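PDB 4D53: BB0689 from Borrelia burgdorferi, which is an outer surface lipoprotein of the bacterial CAP superfamily whose biochemical role is not firmly established. Local coordinates for residues Asp72-Ala83 and Asp125-Lys135. Sequence-based numbering, arbitrary orientation.
Sequences DQSFNLTREILA and DIFVVLFGKRK
Ile81 and Val129 form a hydrogen-bonded antiparallel pair that exchanges two backbone bonds, Ile81 N to Val129 O and Val129 N to Ile81 O, both 2.9 Å. Arg79 pairs with Phe131 in the same way, as does Ala83 with Phe127, although the bond from Phe127 N to Ala83 O is weak. At the start of strand 75-83, opposite the C-terminal end of 125-134, Asn76 and Leu77 both face Lys133, a classic beta bulge: Lys133 O accepts from Asn76 N while Lys133 N donates to Leu77 O. Phe131 O takes a second donor, Thr78 OG1 at 2.7 Å, because chi1 of -167° swings that hydroxyl opposite its own backbone nitrogen.

These strands are the edge strand 75-84 and its inner neighbour 125-134 in the central sheet of an alpha-beta-alpha CAP sandwich, with helices packed on both faces. Ile81, Ala83 and Val129 touch Trp95 of helix 91-96. On this face Ile81 CD1 comes in at the edge of the Phe131 ring, 4.0 Å from CE1. The other face, carrying Glu80, Leu82, Val128 and Leu130, meets helix 36-52 through Val128 and Leu130. Here Glu80 runs alongside Leu130, its OE2 3.5 Å from Leu130 CD2, and its carboxylate goes on to His57 and Arg67.

Polar and aromatic contacts converge on Arg134. Its NE and NH2 grip Asp72 OD2 side-on in a salt bridge, each at 3.0 Å and from the same face of the carboxylate, whose plane is turned 41° from the guanidinium. Asp72 OD1 meanwhile accepts from Ser74 N in an Asx turn, which helps fix the carboxylate. Arg134 CG sits 4.0 Å from the Phe75 ring centroid, 5° off its normal, a CH-pi contact, and NH1 forms a second salt bridge, to Asp35.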
loop_
_atom_site.group_PDB
_atom_site.type_symbol
_atom_site.label_atom_id
_atom_site.label_comp_id
_atom_site.label_asym_id
_atom_site.label_seq_id
_atom_site.Cartn_x
_atom_site.Cartn_y
_atom_site.Cartn_z
ATOM N N ASP A 72 1.893 -11.710 11.193
ATOM C CA ASP A 72 2.531 -12.813 10.493
ATOM C C ASP A 72 3.996 -12.635 10.396
ATOM O O ASP A 72 4.529 -11.852 9.624
ATOM C CB ASP A 72 1.865 -13.043 9.119
ATOM C CG ASP A 72 2.395 -14.282 8.404
ATOM O OD1 ASP A 72 3.482 -14.799 8.778
ATOM O OD2 ASP A 72 1.771 -14.674 7.402
ATOM N N GLN A 73 4.700 -13.429 11.182
ATOM C CA GLN A 73 6.106 -13.205 11.412
ATOM C C GLN A 73 6.920 -13.830 10.310
ATOM O O GLN A 73 8.099 -13.576 10.222
ATOM C CB GLN A 73 6.473 -13.819 12.752
ATOM C CG GLN A 73 7.083 -12.866 13.739
ATOM C CD GLN A 73 7.198 -13.563 15.063
ATOM O OE1 GLN A 73 6.228 -13.649 15.803
ATOM N NE2 GLN A 73 8.367 -14.135 15.338
ATOM N N SER A 74 6.273 -14.602 9.437
ATOM C CA SER A 74 6.994 -15.276 8.358
ATOM C C SER A 74 7.506 -14.354 7.234
ATOM O O SER A 74 8.417 -14.727 6.500
ATOM C CB SER A 74 6.169 -16.425 7.772
ATOM O OG SER A 74 4.937 -15.985 7.215
ATOM N N PHE A 75 6.971 -13.133 7.122
ATOM C CA PHE A 75 7.512 -12.149 6.181
ATOM C C PHE A 75 8.908 -11.735 6.600
ATOM O O PHE A 75 9.138 -11.282 7.682
ATOM C CB PHE A 75 6.599 -10.902 6.071
ATOM C CG PHE A 75 5.316 -11.134 5.327
ATOM C CD1 PHE A 75 5.281 -11.011 3.961
ATOM C CD2 PHE A 75 4.148 -11.440 5.994
ATOM C CE1 PHE A 75 4.121 -11.229 3.252
ATOM C CE2 PHE A 75 2.954 -11.634 5.310
ATOM C CZ PHE A 75 2.935 -11.498 3.937
ATOM N N ASN A 76 9.859 -11.913 5.717
ATOM C CA ASN A 76 11.228 -11.561 6.031
ATOM C C ASN A 76 11.707 -10.468 5.133
ATOM O O ASN A 76 12.832 -10.034 5.263
ATOM C CB ASN A 76 12.165 -12.784 5.921
ATOM C CG ASN A 76 12.168 -13.411 4.532
ATOM O OD1 ASN A 76 11.248 -13.244 3.750
ATOM N ND2 ASN A 76 13.205 -14.164 4.240
ATOM N N LEU A 77 10.861 -9.986 4.237
ATOM C CA LEU A 77 11.262 -8.827 3.453
ATOM C C LEU A 77 10.009 -8.061 3.124
ATOM O O LEU A 77 9.064 -8.682 2.674
ATOM C CB LEU A 77 11.867 -9.274 2.174
ATOM C CG LEU A 77 12.851 -8.260 1.633
ATOM C CD1 LEU A 77 14.006 -9.068 0.993
ATOM C CD2 LEU A 77 12.097 -7.310 0.708
ATOM N N THR A 78 10.023 -6.729 3.309
ATOM C CA THR A 78 8.828 -5.925 3.040
ATOM C C THR A 78 9.111 -4.500 2.538
ATOM O O THR A 78 10.205 -3.951 2.812
ATOM C CB THR A 78 7.989 -5.848 4.291
ATOM O OG1 THR A 78 6.701 -5.323 3.926
ATOM C CG2 THR A 78 8.670 -4.946 5.331
ATOM N N ARG A 79 8.160 -3.916 1.777
ATOM C CA ARG A 79 8.217 -2.473 1.409
ATOM C C ARG A 79 6.844 -1.855 1.574
ATOM O O ARG A 79 5.833 -2.570 1.415
ATOM C CB ARG A 79 8.556 -2.259 -0.018
ATOM C CG ARG A 79 9.946 -2.790 -0.327
ATOM C CD ARG A 79 9.972 -3.213 -1.736
ATOM N NE ARG A 79 11.257 -3.827 -2.085
ATOM C CZ ARG A 79 12.365 -3.136 -2.234
ATOM N NH1 ARG A 79 12.355 -1.824 -2.029
ATOM N NH2 ARG A 79 13.468 -3.733 -2.654
ATOM N N GLU A 80 6.835 -0.535 1.760
ATOM C CA GLU A 80 5.579 0.210 1.984
ATOM C C GLU A 80 5.620 1.476 1.179
ATOM O O GLU A 80 6.651 2.210 1.225
ATOM C CB GLU A 80 5.445 0.549 3.454
ATOM C CG GLU A 80 4.235 1.455 3.734
ATOM C CD GLU A 80 4.064 1.699 5.235
ATOM O OE1 GLU A 80 4.717 2.643 5.777
ATOM O OE2 GLU A 80 3.257 0.949 5.850
ATOM N N ILE A 81 4.544 1.784 0.449
ATOM C CA ILE A 81 4.377 3.072 -0.174
ATOM C C ILE A 81 3.063 3.720 0.289
ATOM O O ILE A 81 2.052 3.007 0.399
ATOM C CB ILE A 81 4.452 3.019 -1.729
ATOM C CG1 ILE A 81 3.444 2.063 -2.308
ATOM C CG2 ILE A 81 5.883 2.522 -2.216
ATOM C CD1 ILE A 81 3.336 1.917 -3.835
ATOM N N LEU A 82 3.092 5.052 0.450
ATOM C CA LEU A 82 1.975 5.832 0.842
ATOM C C LEU A 82 1.668 6.871 -0.140
ATOM O O LEU A 82 2.576 7.354 -0.846
ATOM C CB LEU A 82 2.292 6.470 2.220
ATOM C CG LEU A 82 2.871 5.552 3.284
ATOM C CD1 LEU A 82 3.333 6.320 4.493
ATOM C CD2 LEU A 82 1.803 4.528 3.747
ATOM N N ALA A 83 0.438 7.359 -0.151
ATOM C CA ALA A 83 0.015 8.521 -0.883
ATOM C C ALA A 83 -1.167 9.181 -0.201
ATOM O O ALA A 83 -1.959 8.503 0.429
ATOM C CB ALA A 83 -0.337 8.236 -2.327
ATOM N N ASP A 125 -8.065 11.088 1.982
ATOM C CA ASP A 125 -7.823 10.182 0.836
ATOM C C ASP A 125 -6.416 9.644 0.914
ATOM O O ASP A 125 -5.446 10.358 0.459
ATOM C CB ASP A 125 -8.026 10.922 -0.457
ATOM C CG ASP A 125 -7.926 10.023 -1.711
ATOM O OD1 ASP A 125 -7.526 8.813 -1.671
ATOM O OD2 ASP A 125 -8.244 10.522 -2.832
ATOM N N ILE A 126 -6.269 8.418 1.402
ATOM C CA ILE A 126 -4.948 7.869 1.704
ATOM C C ILE A 126 -4.809 6.504 1.074
ATOM O O ILE A 126 -5.684 5.625 1.292
ATOM C CB ILE A 126 -4.708 7.756 3.199
ATOM C CG1 ILE A 126 -4.680 9.186 3.845
ATOM C CG2 ILE A 126 -3.401 7.050 3.512
ATOM C CD1 ILE A 126 -4.559 9.169 5.358
ATOM N N PHE A 127 -3.873 6.190 0.281
ATOM C CA PHE A 127 -3.291 4.880 -0.106
ATOM C C PHE A 127 -2.177 4.424 0.788
ATOM O O PHE A 127 -1.198 5.189 1.114
ATOM C CB PHE A 127 -2.790 4.944 -1.549
ATOM C CG PHE A 127 -3.879 5.169 -2.559
ATOM C CD1 PHE A 127 -4.636 4.110 -3.030
ATOM C CD2 PHE A 127 -4.145 6.440 -3.037
ATOM C CE1 PHE A 127 -5.639 4.316 -3.958
ATOM C CE2 PHE A 127 -5.145 6.651 -3.967
ATOM C CZ PHE A 127 -5.895 5.588 -4.428
ATOM N N VAL A 128 -2.406 3.149 1.203
ATOM C CA VAL A 128 -1.292 2.382 1.771
ATOM C C VAL A 128 -1.098 1.111 0.958
ATOM O O VAL A 128 -2.046 0.280 0.901
ATOM C CB VAL A 128 -1.482 2.023 3.268
ATOM C CG1 VAL A 128 -0.342 1.142 3.812
ATOM C CG2 VAL A 128 -1.709 3.273 4.156
ATOM N N VAL A 129 0.111 0.899 0.400
ATOM C CA VAL A 129 0.376 -0.336 -0.395
ATOM C C VAL A 129 1.607 -1.006 0.131
ATOM O O VAL A 129 2.638 -0.391 0.271
ATOM C CB VAL A 129 0.376 -0.110 -1.914
ATOM C CG1 VAL A 129 0.654 -1.422 -2.679
ATOM C CG2 VAL A 129 -0.874 0.621 -2.381
ATOM N N LEU A 130 1.481 -2.282 0.505
ATOM C CA LEU A 130 2.529 -3.079 1.059
ATOM C C LEU A 130 2.925 -4.213 0.083
ATOM O O LEU A 130 2.077 -4.754 -0.607
ATOM C CB LEU A 130 2.055 -3.760 2.355
ATOM C CG LEU A 130 1.541 -2.803 3.474
ATOM C CD1 LEU A 130 0.979 -3.503 4.757
ATOM C CD2 LEU A 130 2.670 -1.894 3.891
ATOM N N PHE A 131 4.204 -4.525 0.133
ATOM C CA PHE A 131 4.814 -5.584 -0.636
ATOM C C PHE A 131 5.568 -6.470 0.333
ATOM O O PHE A 131 6.198 -5.994 1.330
ATOM C CB PHE A 131 5.820 -5.046 -1.685
ATOM C CG PHE A 131 5.250 -4.056 -2.657
ATOM C CD1 PHE A 131 5.068 -2.746 -2.283
ATOM C CD2 PHE A 131 4.914 -4.417 -3.925
ATOM C CE1 PHE A 131 4.491 -1.844 -3.148
ATOM C CE2 PHE A 131 4.395 -3.528 -4.826
ATOM C CZ PHE A 131 4.137 -2.219 -4.433
ATOM N N GLY A 132 5.534 -7.799 0.073
ATOM C CA GLY A 132 6.200 -8.697 0.994
ATOM C C GLY A 132 6.623 -10.058 0.404
ATOM O O GLY A 132 6.111 -10.485 -0.603
ATOM N N LYS A 133 7.549 -10.692 1.093
ATOM C CA LYS A 133 7.997 -12.085 0.743
ATOM C C LYS A 133 7.993 -12.842 2.048
ATOM O O LYS A 133 8.569 -12.338 3.002
ATOM C CB LYS A 133 9.410 -11.977 0.183
ATOM C CG LYS A 133 10.154 -13.247 -0.202
ATOM C CD LYS A 133 9.367 -14.111 -1.134
ATOM C CE LYS A 133 10.082 -15.459 -1.297
ATOM N NZ LYS A 133 9.100 -16.483 -1.713
ATOM N N ARG A 134 7.335 -13.996 2.113
ATOM C CA ARG A 134 7.455 -14.923 3.259
ATOM C C ARG A 134 8.660 -15.843 3.227
ATOM O O ARG A 134 9.063 -16.255 2.151
ATOM C CB ARG A 134 6.253 -15.845 3.347
ATOM C CG ARG A 134 5.055 -15.195 3.982
ATOM C CD ARG A 134 3.877 -16.140 4.112
ATOM N NE ARG A 134 2.714 -15.462 4.696
ATOM C CZ ARG A 134 1.813 -14.809 4.002
ATOM N NH1 ARG A 134 1.890 -14.775 2.688
ATOM N NH2 ARG A 134 0.798 -14.206 4.611
ATOM N N LYS A 135 9.207 -16.156 4.416
ATOM C CA LYS A 135 10.042 -17.348 4.669
ATOM C C LYS A 135 9.366 -18.599 4.156
ATOM O O LYS A 135 10.033 -19.384 3.511
ATOM C CB LYS A 135 10.295 -17.550 6.171
ATOM C CG LYS A 135 11.274 -16.548 6.776
ATOM C CD LYS A 135 11.177 -16.431 8.302
ATOM C CE LYS A 135 11.658 -15.049 8.741
ATOM N NZ LYS A 135 11.830 -14.929 10.208
#